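Local coordinates for protein ORF59 (Human herpesvirus 8, PDB 3HSL) that serves as the processivity subunit of the viral DNA polymerase in lytic replication, stimulating synthesis and probably acting as a sliding clamp that keeps the enzyme on its template, at residues Glu29-Ala34 with Leu63-Lys68; Gly175-Phe180 with Lys216-Lys221; Lys183-Gln188 with Val252-Leu257; Ser205-Ser210 with Leu274-Asn279; Arg262-Pro267 with Leu282-Val287. All coordinates share one frame; numbering follows the deposited sequence.

From the N terminus, contact 1 comes first, closing a mostly beta-strand loop between helix 18-35 and strand 61-67, near the centre of the molecule. The later four interlock. Contact 2 joins helix 175-186 to strand 214-222, and contact 3, starting further along the same helix, crosses it to reach the start of helix 254-263. Contact 4, between strands 206-211 and 270-276, crosses both. Contact 5 follows contacts 2 and 3 in series but crosses contact 4, bringing the end of helix 254-263 onto strand 282-288. Contacts 1 and 5 meet where His30 NE2 is hydrogen-bonded to Arg262 O, so the early helix is tied to the later part of the fold.

Contact 1 of 5, residues Glu29-Ala34 with Leu63-Lys68; sequences EHIKSA and LGLRIK
Ile31 projects from helix 18-35 onto Leu63 and Leu65 of strand 61-67, a helix-on-sheet packing within a fold of the DNA-clamp class. Its side chain crosses both leucines obliquely. With chi1 at 70°, CG1 lies between the backbone N and the carbonyl carbon, and from there the extended chain carries CD1 out to the strand. Ile31 CD1 meets both Leu65 CD2, at 3.6 Å, and Leu63 CD2, at 4.1 Å, while Ile31 CG2 adds a contact of 4.1 Å to Leu63 CD1. The leucines alternate with Gly64, so both face the helix; branched aliphatic residues suit this buried seam, which Leu263 of helix 254-263 also borders. Apart from the seam, Lys32 NZ forms a salt bridge with Glu29 OE1. On the strand's other face, Arg66 pairs with Asp160 through NH1 and holds Gly64 O side-on with two nitrogens, NE at 3.2 Å and NH2 at 3.3 Å, both from one face of the carbonyl plane.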
# COMPACT_ATOMS: atom_id res chain seq x y z
N GLU A 29 -2.41 -4.74 13.19
CA GLU A 29 -2.40 -5.47 11.92
C GLU A 29 -3.73 -6.18 11.62
O GLU A 29 -4.08 -6.43 10.46
CB GLU A 29 -1.26 -6.50 11.88
CG GLU A 29 0.10 -5.84 11.89
CD GLU A 29 0.33 -4.96 10.66
OE1 GLU A 29 0.26 -5.51 9.53
OE2 GLU A 29 0.59 -3.72 10.84
N HIS A 30 -4.46 -6.51 12.67
CA HIS A 30 -5.71 -7.20 12.49
C HIS A 30 -6.83 -6.25 12.05
O HIS A 30 -7.73 -6.66 11.33
CB HIS A 30 -6.05 -7.92 13.79
CG HIS A 30 -7.29 -8.75 13.71
ND1 HIS A 30 -7.33 -9.96 13.06
CD2 HIS A 30 -8.53 -8.54 14.21
CE1 HIS A 30 -8.55 -10.46 13.16
NE2 HIS A 30 -9.30 -9.62 13.85
N ILE A 31 -6.77 -4.99 12.47
CA ILE A 31 -7.83 -4.04 12.13
C ILE A 31 -7.44 -3.05 11.05
O ILE A 31 -8.24 -2.19 10.70
CB ILE A 31 -8.28 -3.21 13.37
CG1 ILE A 31 -7.19 -2.22 13.81
CG2 ILE A 31 -8.73 -4.13 14.52
CD1 ILE A 31 -7.62 -1.22 14.93
N LYS A 32 -6.22 -3.17 10.54
CA LYS A 32 -5.70 -2.21 9.56
C LYS A 32 -6.50 -1.84 8.32
O LYS A 32 -6.52 -0.67 7.94
CB LYS A 32 -4.24 -2.52 9.18
CG LYS A 32 -4.03 -3.74 8.37
CD LYS A 32 -2.57 -3.96 8.09
CE LYS A 32 -2.39 -5.19 7.23
NZ LYS A 32 -0.95 -5.47 7.04
N SER A 33 -7.17 -2.80 7.69
CA SER A 33 -7.93 -2.45 6.48
C SER A 33 -9.16 -1.64 6.89
O SER A 33 -9.55 -0.70 6.18
CB SER A 33 -8.32 -3.67 5.66
OG SER A 33 -9.28 -4.43 6.37
N ALA A 34 -9.76 -2.00 8.02
CA ALA A 34 -10.91 -1.27 8.54
C ALA A 34 -10.55 0.15 8.97
O ALA A 34 -11.37 1.05 8.87
CB ALA A 34 -11.52 -2.01 9.71
N LEU A 63 -15.80 1.47 14.70
CA LEU A 63 -14.70 0.83 15.41
C LEU A 63 -13.89 1.85 16.18
O LEU A 63 -13.75 3.00 15.76
CB LEU A 63 -13.82 0.03 14.44
CG LEU A 63 -12.57 -0.64 15.02
CD1 LEU A 63 -12.21 -1.92 14.31
CD2 LEU A 63 -11.40 0.35 15.06
N GLY A 64 -13.37 1.42 17.32
CA GLY A 64 -12.55 2.25 18.15
C GLY A 64 -11.46 1.48 18.88
O GLY A 64 -11.73 0.65 19.77
N LEU A 65 -10.21 1.76 18.49
CA LEU A 65 -9.04 1.19 19.15
C LEU A 65 -8.52 2.35 20.00
O LEU A 65 -8.32 3.43 19.46
CB LEU A 65 -7.98 0.81 18.13
CG LEU A 65 -6.58 0.50 18.68
CD1 LEU A 65 -6.59 -0.64 19.69
CD2 LEU A 65 -5.63 0.19 17.54
N ARG A 66 -8.30 2.15 21.30
CA ARG A 66 -7.83 3.28 22.13
C ARG A 66 -6.66 2.83 22.99
O ARG A 66 -6.74 1.83 23.69
CB ARG A 66 -8.97 3.73 23.00
CG ARG A 66 -10.22 3.68 22.18
CD ARG A 66 -11.29 3.34 23.12
NE ARG A 66 -12.06 2.29 22.49
CZ ARG A 66 -12.93 1.54 23.14
NH1 ARG A 66 -13.15 1.73 24.44
NH2 ARG A 66 -13.58 0.60 22.48
N ILE A 67 -5.58 3.58 22.91
CA ILE A 67 -4.37 3.22 23.61
C ILE A 67 -3.95 4.32 24.60
O ILE A 67 -3.59 5.43 24.22
CB ILE A 67 -3.30 2.93 22.52
CG1 ILE A 67 -3.88 1.94 21.49
CG2 ILE A 67 -1.96 2.46 23.15
CD1 ILE A 67 -3.18 1.90 20.14
N LYS A 68 -4.01 3.97 25.88
CA LYS A 68 -3.64 4.86 26.96
C LYS A 68 -2.12 4.76 27.18
O LYS A 68 -1.51 3.78 26.75
CB LYS A 68 -4.41 4.49 28.24

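Contact 2 of 5, residues Gly175-Phe180 with Lys216-Lys221; sequences GKTGAF and KIIDFK
Thr177 OG1 is hydrogen-bonded to Asp240 OD1, which leaves the other branch of this threonine to meet Ile218 across the contact. The pairing is between an early turn of helix 175-186 and strand 214-222, a helix lying against the strands of the clamp-like fold. With chi1 at -60°, the CG2 methyl of Thr177 stands anti to the backbone N and reaches Ile218 tip to tip, lying 3.8 Å from Ile218 CG2 and equally far from Ile218 CD1. Threonine suits the spot because one short side chain offers a hydroxyl to the carboxylate and a methyl to the buried isoleucine. One turn on, Phe180 and Lys216 cross at about a right angle. The lysine runs extended as far as CE and bends only at chi4 (-57°); Lys216 CE and NZ both lie beside Phe180 CD2, each at 3.4 Å, with CE near the ring plane. No hydrogen bond joins the segments. Apolar packing therefore accounts for the Thr177-Ile218 pair, flanked by the bond to Asp240, whereas Phe180 and Lys216 are in van der Waals contact at the ring edge and do not form a cation-pi pair.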
# COMPACT_ATOMS: atom_id res chain seq x y z
N GLY A 175 -15.47 -19.75 22.50
CA GLY A 175 -14.94 -19.92 21.15
C GLY A 175 -15.86 -20.74 20.27
O GLY A 175 -16.27 -20.27 19.21
N LYS A 176 -16.19 -21.95 20.71
CA LYS A 176 -17.08 -22.87 19.97
C LYS A 176 -18.39 -22.19 19.56
O LYS A 176 -18.72 -22.15 18.37
CB LYS A 176 -17.33 -24.17 20.73
N THR A 177 -19.14 -21.66 20.52
CA THR A 177 -20.40 -20.97 20.23
C THR A 177 -20.16 -19.73 19.35
O THR A 177 -20.85 -19.52 18.35
CB THR A 177 -21.11 -20.58 21.53
OG1 THR A 177 -21.38 -21.78 22.27
CG2 THR A 177 -22.42 -19.86 21.25
N GLY A 178 -19.17 -18.92 19.72
CA GLY A 178 -18.83 -17.71 18.97
C GLY A 178 -18.50 -17.95 17.51
O GLY A 178 -18.89 -17.17 16.66
N ALA A 179 -17.77 -19.02 17.22
CA ALA A 179 -17.38 -19.34 15.83
C ALA A 179 -18.57 -19.86 15.05
O ALA A 179 -18.74 -19.58 13.87
CB ALA A 179 -16.24 -20.37 15.80
N PHE A 180 -19.40 -20.63 15.74
CA PHE A 180 -20.57 -21.22 15.15
C PHE A 180 -21.54 -20.07 14.81
O PHE A 180 -22.20 -20.09 13.77
CB PHE A 180 -21.15 -22.23 16.14
CG PHE A 180 -21.92 -23.33 15.50
CD1 PHE A 180 -21.27 -24.52 15.13
CD2 PHE A 180 -23.30 -23.22 15.27
CE1 PHE A 180 -21.96 -25.58 14.53
CE2 PHE A 180 -24.02 -24.27 14.67
CZ PHE A 180 -23.35 -25.45 14.30
N LYS A 216 -31.19 -17.89 14.96
CA LYS A 216 -30.25 -18.73 15.66
C LYS A 216 -30.49 -18.47 17.14
O LYS A 216 -30.49 -17.33 17.59
CB LYS A 216 -28.79 -18.49 15.28
CG LYS A 216 -27.94 -19.65 15.77
CD LYS A 216 -26.48 -19.52 15.44
CE LYS A 216 -25.74 -20.87 15.56
NZ LYS A 216 -25.81 -21.57 16.89
N ILE A 217 -30.68 -19.56 17.87
CA ILE A 217 -30.93 -19.52 19.30
C ILE A 217 -29.69 -19.94 20.10
O ILE A 217 -29.09 -20.98 19.82
CB ILE A 217 -32.06 -20.53 19.68
CG1 ILE A 217 -33.30 -20.40 18.78
CG2 ILE A 217 -32.41 -20.43 21.16
CD1 ILE A 217 -34.05 -19.09 18.91
N ILE A 218 -29.31 -19.15 21.10
CA ILE A 218 -28.19 -19.49 21.96
C ILE A 218 -28.58 -19.27 23.42
O ILE A 218 -29.07 -18.20 23.78
CB ILE A 218 -26.96 -18.62 21.66
CG1 ILE A 218 -26.49 -18.79 20.21
CG2 ILE A 218 -25.83 -18.95 22.65
CD1 ILE A 218 -25.35 -17.90 19.81
N ASP A 219 -28.37 -20.28 24.26
CA ASP A 219 -28.68 -20.10 25.67
C ASP A 219 -27.39 -19.83 26.45
O ASP A 219 -26.31 -20.19 25.99
CB ASP A 219 -29.51 -21.25 26.26
CG ASP A 219 -28.83 -22.59 26.16
OD1 ASP A 219 -27.82 -22.71 25.44
OD2 ASP A 219 -29.32 -23.54 26.81
N PHE A 220 -27.51 -19.21 27.61
CA PHE A 220 -26.34 -18.89 28.44
C PHE A 220 -26.62 -19.05 29.93
O PHE A 220 -27.77 -19.03 30.36
CB PHE A 220 -25.85 -17.47 28.13
CG PHE A 220 -26.88 -16.40 28.36
CD1 PHE A 220 -27.06 -15.83 29.62
CD2 PHE A 220 -27.68 -15.96 27.31
CE1 PHE A 220 -28.02 -14.85 29.83
CE2 PHE A 220 -28.63 -14.98 27.51
CZ PHE A 220 -28.80 -14.42 28.77
N LYS A 221 -25.56 -19.21 30.72
CA LYS A 221 -25.73 -19.32 32.16
C LYS A 221 -25.61 -17.88 32.69
O LYS A 221 -24.57 -17.22 32.51
CB LYS A 221 -24.70 -20.26 32.81

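Contact 3 of 5, residues Lys183-Gln188 with Val252-Leu257; sequences KWLRQQ and VSLESL
Leu185 and Leu254 mark the closest approach of the two backbones, their CA atoms 7.9 Å apart where the last turn of helix 175-186 meets the first turn of helix 254-263. This is helix-helix packing within the clamp-like fold. No hydrogen bond links the segments, and three leucines make most of the join, with the Gln188 backbone beside Leu254 CD2. Leu185 is the shared partner: its side chain slides past Leu254 in the opposite direction, CD2 lying 3.9 Å from Leu254 CD1, and crosses Leu257 at about a right angle, with CD1 3.8 Å from Leu257 CD2. Both leucines of the second helix hold CG anti to the backbone N (chi1 -178°), and being three residues apart they present neighbouring positions of one helical face to Leu185. Leucine's forked end suits this: CD1 faces Leu257, and CD2 reaches Leu254 while also brushing Leu257. The start of helix 254-263 is capped by Ser253 OG, which accepts a weak bond from Ser256 N and is also hydrogen-bonded to Asp193. Further along the first segment, Gln188 folds its amide over the indole of Trp184: NE2 lies 3.5 Å above the ring plane, offset toward the rim, and makes a weak bond to Trp184 O.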
# COMPACT_ATOMS: atom_id res chain seq x y z
N LYS A 183 -20.14 -18.34 11.68
CA LYS A 183 -20.32 -19.16 10.47
C LYS A 183 -21.73 -19.01 9.95
O LYS A 183 -21.95 -18.85 8.75
CB LYS A 183 -20.01 -20.64 10.74
N TRP A 184 -22.67 -19.06 10.89
CA TRP A 184 -24.10 -18.93 10.63
C TRP A 184 -24.40 -17.54 10.08
O TRP A 184 -25.10 -17.40 9.09
CB TRP A 184 -24.90 -19.19 11.91
CG TRP A 184 -26.38 -19.22 11.69
CD1 TRP A 184 -27.12 -20.31 11.33
CD2 TRP A 184 -27.30 -18.13 11.81
NE1 TRP A 184 -28.44 -19.96 11.22
CE2 TRP A 184 -28.58 -18.63 11.51
CE3 TRP A 184 -27.17 -16.78 12.15
CZ2 TRP A 184 -29.72 -17.83 11.54
CZ3 TRP A 184 -28.31 -15.98 12.17
CH2 TRP A 184 -29.57 -16.51 11.87
N LEU A 185 -23.87 -16.51 10.71
CA LEU A 185 -24.11 -15.16 10.23
C LEU A 185 -23.70 -14.97 8.78
O LEU A 185 -24.53 -14.59 7.95
CB LEU A 185 -23.49 -14.10 11.13
CG LEU A 185 -24.15 -13.82 12.49
CD1 LEU A 185 -23.31 -12.87 13.31
CD2 LEU A 185 -25.55 -13.28 12.30
N ARG A 186 -22.43 -15.23 8.48
CA ARG A 186 -21.95 -15.03 7.11
C ARG A 186 -22.62 -15.91 6.05
O ARG A 186 -22.59 -15.57 4.87
CB ARG A 186 -20.42 -15.10 6.98
CG ARG A 186 -19.78 -16.42 7.35
CD ARG A 186 -18.37 -16.47 6.76
NE ARG A 186 -17.57 -15.32 7.18
CZ ARG A 186 -16.73 -15.32 8.21
NH1 ARG A 186 -16.57 -16.41 8.96
NH2 ARG A 186 -16.05 -14.22 8.50
N GLN A 187 -23.22 -17.02 6.45
CA GLN A 187 -23.87 -17.84 5.44
C GLN A 187 -25.28 -17.31 5.16
O GLN A 187 -26.00 -17.87 4.33
CB GLN A 187 -23.78 -19.34 5.76
CG GLN A 187 -24.55 -19.82 6.97
CD GLN A 187 -24.21 -21.26 7.32
OE1 GLN A 187 -23.09 -21.72 7.10
NE2 GLN A 187 -25.17 -21.97 7.89
N GLN A 188 -25.65 -16.24 5.86
CA GLN A 188 -26.95 -15.59 5.67
C GLN A 188 -26.74 -14.36 4.81
O GLN A 188 -27.69 -13.83 4.23
CB GLN A 188 -27.56 -15.14 7.00
CG GLN A 188 -27.69 -16.24 8.00
CD GLN A 188 -28.45 -17.41 7.47
OE1 GLN A 188 -29.34 -17.27 6.64
NE2 GLN A 188 -28.10 -18.60 7.96
N VAL A 252 -29.54 -4.31 14.19
CA VAL A 252 -28.34 -3.73 13.63
C VAL A 252 -28.02 -4.23 12.23
O VAL A 252 -28.66 -5.17 11.73
CB VAL A 252 -27.15 -4.09 14.54
CG1 VAL A 252 -27.46 -3.67 15.98
CG2 VAL A 252 -26.91 -5.57 14.50
N SER A 253 -27.02 -3.60 11.62
CA SER A 253 -26.58 -3.98 10.29
C SER A 253 -25.79 -5.27 10.30
O SER A 253 -24.85 -5.41 11.10
CB SER A 253 -25.68 -2.91 9.70
OG SER A 253 -25.08 -3.42 8.53
N LEU A 254 -26.17 -6.20 9.42
CA LEU A 254 -25.50 -7.49 9.30
C LEU A 254 -24.04 -7.35 8.94
O LEU A 254 -23.22 -8.03 9.55
CB LEU A 254 -26.20 -8.38 8.28
CG LEU A 254 -25.62 -9.80 8.09
CD1 LEU A 254 -25.62 -10.61 9.39
CD2 LEU A 254 -26.36 -10.54 7.00
N GLU A 255 -23.70 -6.49 7.96
CA GLU A 255 -22.29 -6.28 7.58
C GLU A 255 -21.52 -5.82 8.79
O GLU A 255 -20.43 -6.34 9.08
CB GLU A 255 -22.11 -5.21 6.51
CG GLU A 255 -22.66 -5.48 5.11
CD GLU A 255 -22.32 -4.34 4.14
OE1 GLU A 255 -21.38 -3.54 4.45
OE2 GLU A 255 -22.98 -4.26 3.07
N SER A 256 -22.07 -4.83 9.50
CA SER A 256 -21.42 -4.31 10.68
C SER A 256 -21.22 -5.40 11.73
O SER A 256 -20.19 -5.44 12.38
CB SER A 256 -22.19 -3.13 11.26
OG SER A 256 -22.16 -2.03 10.36
N LEU A 257 -22.20 -6.27 11.89
CA LEU A 257 -22.11 -7.32 12.89
C LEU A 257 -20.99 -8.31 12.58
O LEU A 257 -20.19 -8.61 13.45
CB LEU A 257 -23.47 -8.02 13.09
CG LEU A 257 -23.59 -9.13 14.15
CD1 LEU A 257 -23.10 -8.69 15.53
CD2 LEU A 257 -25.02 -9.61 14.25

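Contact 4 of 5, residues Ser205-Ser210 with Leu274-Asn279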
# COMPACT_ATOMS: atom_id res chain seq x y z
N SER A 205 -32.76 -17.92 29.57
CA SER A 205 -31.49 -17.19 29.43
C SER A 205 -31.06 -17.42 27.98
O SER A 205 -30.14 -18.21 27.71
CB SER A 205 -30.46 -17.64 30.44
OG SER A 205 -30.96 -17.40 31.74
N ILE A 206 -31.73 -16.71 27.06
CA ILE A 206 -31.49 -16.88 25.63
C ILE A 206 -31.40 -15.62 24.78
O ILE A 206 -32.16 -14.67 24.96
CB ILE A 206 -32.63 -17.74 25.02
CG1 ILE A 206 -32.69 -19.12 25.67
CG2 ILE A 206 -32.46 -17.91 23.53
CD1 ILE A 206 -33.78 -19.97 25.12
N VAL A 207 -30.46 -15.65 23.84
CA VAL A 207 -30.21 -14.57 22.89
C VAL A 207 -30.48 -15.13 21.52
O VAL A 207 -29.94 -16.19 21.18
CB VAL A 207 -28.76 -14.18 22.90
CG1 VAL A 207 -28.46 -13.17 21.78
CG2 VAL A 207 -28.42 -13.64 24.27
N THR A 208 -31.30 -14.45 20.72
CA THR A 208 -31.56 -15.01 19.40
C THR A 208 -31.20 -14.03 18.28
O THR A 208 -31.45 -12.83 18.39
CB THR A 208 -33.03 -15.53 19.27
OG1 THR A 208 -33.87 -14.59 18.60
CG2 THR A 208 -33.61 -15.92 20.61
N PHE A 209 -30.62 -14.56 17.22
CA PHE A 209 -30.23 -13.76 16.05
C PHE A 209 -31.27 -14.07 15.00
O PHE A 209 -31.44 -15.22 14.61
CB PHE A 209 -28.79 -14.08 15.64
CG PHE A 209 -27.76 -13.68 16.68
CD1 PHE A 209 -27.05 -12.48 16.57
CD2 PHE A 209 -27.50 -14.51 17.78
CE1 PHE A 209 -26.09 -12.10 17.54
CE2 PHE A 209 -26.54 -14.15 18.76
CZ PHE A 209 -25.83 -12.93 18.63
N SER A 210 -31.96 -13.04 14.55
CA SER A 210 -33.05 -13.18 13.58
C SER A 210 -32.84 -12.33 12.35
O SER A 210 -32.62 -11.11 12.42
CB SER A 210 -34.39 -12.82 14.24
OG SER A 210 -35.43 -12.89 13.28
N LEU A 274 -20.75 -9.05 23.67
CA LEU A 274 -21.83 -8.17 23.27
C LEU A 274 -22.38 -7.45 24.48
O LEU A 274 -22.58 -8.06 25.52
CB LEU A 274 -22.97 -8.94 22.62
CG LEU A 274 -22.66 -9.88 21.46
CD1 LEU A 274 -23.98 -10.41 20.88
CD2 LEU A 274 -21.87 -9.17 20.38
N ILE A 275 -22.63 -6.14 24.35
CA ILE A 275 -23.17 -5.35 25.45
C ILE A 275 -24.32 -4.51 24.90
O ILE A 275 -24.18 -3.88 23.85
CB ILE A 275 -22.12 -4.38 26.03
CG1 ILE A 275 -20.71 -4.99 26.02
CG2 ILE A 275 -22.55 -3.87 27.38
CD1 ILE A 275 -19.59 -4.03 26.42
N TRP A 276 -25.45 -4.51 25.61
CA TRP A 276 -26.62 -3.74 25.22
C TRP A 276 -26.71 -2.51 26.08
O TRP A 276 -27.11 -2.57 27.25
CB TRP A 276 -27.93 -4.54 25.37
CG TRP A 276 -28.21 -5.48 24.26
CD1 TRP A 276 -29.05 -5.27 23.20
CD2 TRP A 276 -27.68 -6.80 24.09
NE1 TRP A 276 -29.06 -6.37 22.38
CE2 TRP A 276 -28.23 -7.32 22.91
CE3 TRP A 276 -26.78 -7.59 24.83
CZ2 TRP A 276 -27.92 -8.60 22.44
CZ3 TRP A 276 -26.47 -8.85 24.37
CH2 TRP A 276 -27.04 -9.35 23.19
N HIS A 277 -26.35 -1.37 25.51
CA HIS A 277 -26.39 -0.13 26.24
C HIS A 277 -27.79 0.46 26.32
O HIS A 277 -28.61 0.31 25.41
CB HIS A 277 -25.41 0.88 25.66
CG HIS A 277 -24.00 0.45 25.78
ND1 HIS A 277 -23.25 0.65 26.92
CD2 HIS A 277 -23.18 -0.18 24.90
CE1 HIS A 277 -22.04 0.17 26.75
NE2 HIS A 277 -21.97 -0.34 25.53
N SER A 278 -28.04 1.11 27.45
CA SER A 278 -29.31 1.76 27.71
C SER A 278 -29.70 2.69 26.55
O SER A 278 -30.89 2.86 26.25
CB SER A 278 -29.20 2.56 29.02
OG SER A 278 -30.38 3.30 29.28
N ASN A 279 -28.68 3.28 25.91
CA ASN A 279 -28.89 4.20 24.80
C ASN A 279 -28.98 3.59 23.38
O ASN A 279 -28.22 3.98 22.50
CB ASN A 279 -27.88 5.37 24.87
CG ASN A 279 -26.40 4.91 24.82
OD1 ASN A 279 -25.50 5.71 25.07
ND2 ASN A 279 -26.16 3.64 24.50
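Phe209 and Leu274 both turn their CG away from the carbonyl carbon to lie beside the backbone N, with chi1 at -65° and -53°, and the two side chains meet from opposite directions. Leucine CD1 arrives at the edge of the phenyl ring, near its plane, 3.9 Å from Phe209 CZ. The farthest carbon of the ring thus makes the contact, and the length of phenylalanine is what spans the interval between strand 206-211 and strand 270-276. This is face-to-face packing of side chains from two strands that are not paired with each other, inside the DNA-clamp-class fold: the nearest CA atoms, those of Val207 and Leu274, are 10.6 Å apart, far too distant for backbone hydrogen bonds. Alongside, the large indole of Trp276 does the reaching, with CH2 4.3 Å from Val207 CG1. A small beta-branched valine suits the opposing place, where a broad ring comes from the other strand. Strand 195-201 borders this layer, Val198 touching both Phe209 and Trp276, while Leu171 of strand 169-172 lies against Val207 and Trp276. All four residues of the contact are buried. The two strands are therefore held across the interior by dispersion, the burial of apolar surface and the fit of rings and methyls, with no directional polar bond between the segments.

Contact 5 of 5, residues Arg262-Pro267 with Leu282-Val287; sequences RLCKVP and LEVEGV
Cys264 packs snugly on strand 282-288, its CA only 4.6 Å from that of Gly286, where the end of helix 254-263 and the turn after it pack on a strand of the DNA-clamp-class fold. The side chain lies over the strand between Val284 and Gly286. With chi1 at -58°, SG stands beside the backbone N and comes to 3.8 Å from Val284 CG1, with Val284 O close by at 3.7 Å. Cys264 CB meanwhile rests against the backbone, 3.9 Å from Gly286 N. The carbonyl of Cys264 sits over the same glycine, its O 3.8 Å from Gly286 CA. A glycine with no side chain and a cysteine with a short one suit such a close backbone approach, which rests on van der Waals packing, since no hydrogen bond joins the segments. The other side is looser. Arg262 and Lys265 are solvent-exposed and start off away from the strand. Glu285 points away from Cys264 on the strand's other face, where its OE2 is hydrogen-bonded to Trp230 NE1. Strand 282-288 runs between strands 270-276 and 296-302, and Cys264 also touches Val300 of the latter. Next to it Leu263 turns to Ile31 and Ala34, so the end of helix 254-263 and the turn after it lie between strand 282-288 and helix 18-35.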
# COMPACT_ATOMS: atom_id res chain seq x y z
N ARG A 262 -15.61 -10.11 13.79
CA ARG A 262 -14.39 -10.58 13.20
C ARG A 262 -13.21 -9.71 13.63
O ARG A 262 -12.11 -10.21 13.85
CB ARG A 262 -14.61 -10.72 11.69
CG ARG A 262 -13.44 -11.27 10.87
CD ARG A 262 -14.02 -12.24 9.78
NE ARG A 262 -14.95 -11.66 8.80
CZ ARG A 262 -14.67 -11.47 7.51
NH1 ARG A 262 -13.49 -11.82 6.99
NH2 ARG A 262 -15.60 -10.93 6.72
N LEU A 263 -13.45 -8.40 13.76
CA LEU A 263 -12.45 -7.41 14.19
C LEU A 263 -12.07 -7.52 15.67
O LEU A 263 -10.92 -7.27 16.04
CB LEU A 263 -12.93 -5.98 13.86
CG LEU A 263 -12.93 -5.54 12.37
CD1 LEU A 263 -13.85 -4.34 12.03
CD2 LEU A 263 -11.51 -5.34 11.81
N CYS A 264 -13.04 -7.87 16.50
CA CYS A 264 -12.79 -8.00 17.94
C CYS A 264 -12.29 -9.39 18.38
O CYS A 264 -12.12 -9.64 19.57
CB CYS A 264 -14.03 -7.60 18.71
SG CYS A 264 -14.50 -5.94 18.30
N LYS A 265 -12.07 -10.27 17.41
CA LYS A 265 -11.55 -11.60 17.65
C LYS A 265 -10.09 -11.50 17.21
O LYS A 265 -9.77 -11.76 16.04
CB LYS A 265 -12.31 -12.63 16.81
CG LYS A 265 -11.91 -14.12 16.98
CD LYS A 265 -12.26 -14.66 18.38
CE LYS A 265 -12.03 -16.17 18.56
NZ LYS A 265 -10.60 -16.54 18.44
N VAL A 266 -9.21 -11.12 18.14
CA VAL A 266 -7.78 -10.99 17.87
C VAL A 266 -7.06 -12.10 18.62
O VAL A 266 -6.90 -12.03 19.84
CB VAL A 266 -7.24 -9.62 18.35
CG1 VAL A 266 -5.77 -9.47 17.96
CG2 VAL A 266 -8.06 -8.49 17.78
N PRO A 267 -6.61 -13.14 17.89
CA PRO A 267 -5.91 -14.31 18.45
C PRO A 267 -4.74 -13.98 19.39
O PRO A 267 -3.77 -13.36 18.98
CB PRO A 267 -5.42 -15.06 17.21
CG PRO A 267 -6.47 -14.73 16.18
CD PRO A 267 -6.76 -13.26 16.43
N LEU A 282 -25.80 -1.39 20.67
CA LEU A 282 -25.24 -2.72 20.88
C LEU A 282 -23.72 -2.63 20.62
O LEU A 282 -23.29 -2.30 19.51
CB LEU A 282 -25.90 -3.77 19.96
CG LEU A 282 -25.31 -5.20 19.96
CD1 LEU A 282 -25.28 -5.83 21.35
CD2 LEU A 282 -25.98 -6.15 18.99
N GLU A 283 -22.91 -2.92 21.64
CA GLU A 283 -21.47 -2.84 21.50
C GLU A 283 -20.81 -4.20 21.43
O GLU A 283 -21.07 -5.08 22.26
CB GLU A 283 -20.88 -2.02 22.66
CG GLU A 283 -19.36 -1.81 22.60
CD GLU A 283 -18.79 -0.92 23.72
OE1 GLU A 283 -19.42 -0.75 24.79
OE2 GLU A 283 -17.68 -0.37 23.54
N VAL A 284 -19.96 -4.38 20.44
CA VAL A 284 -19.21 -5.62 20.28
C VAL A 284 -17.86 -5.25 20.87
O VAL A 284 -17.18 -4.39 20.32
CB VAL A 284 -19.06 -6.00 18.81
CG1 VAL A 284 -18.07 -7.13 18.65
CG2 VAL A 284 -20.43 -6.36 18.22
N GLU A 285 -17.48 -5.89 21.97
CA GLU A 285 -16.21 -5.56 22.61
C GLU A 285 -15.21 -6.69 22.71
O GLU A 285 -15.56 -7.82 23.05
CB GLU A 285 -16.43 -4.99 24.02
CG GLU A 285 -15.13 -4.61 24.70
CD GLU A 285 -15.31 -3.93 26.03
OE1 GLU A 285 -14.37 -3.23 26.46
OE2 GLU A 285 -16.37 -4.09 26.66
N GLY A 286 -13.96 -6.37 22.40
CA GLY A 286 -12.88 -7.31 22.48
C GLY A 286 -12.65 -7.48 23.96
O GLY A 286 -12.28 -6.53 24.65
N VAL A 287 -12.89 -8.69 24.45
CA VAL A 287 -12.70 -9.00 25.86
C VAL A 287 -11.32 -9.60 25.91
O VAL A 287 -11.06 -10.58 25.21
CB VAL A 287 -13.81 -9.96 26.37
CG1 VAL A 287 -13.56 -10.39 27.79
CG2 VAL A 287 -15.16 -9.28 26.28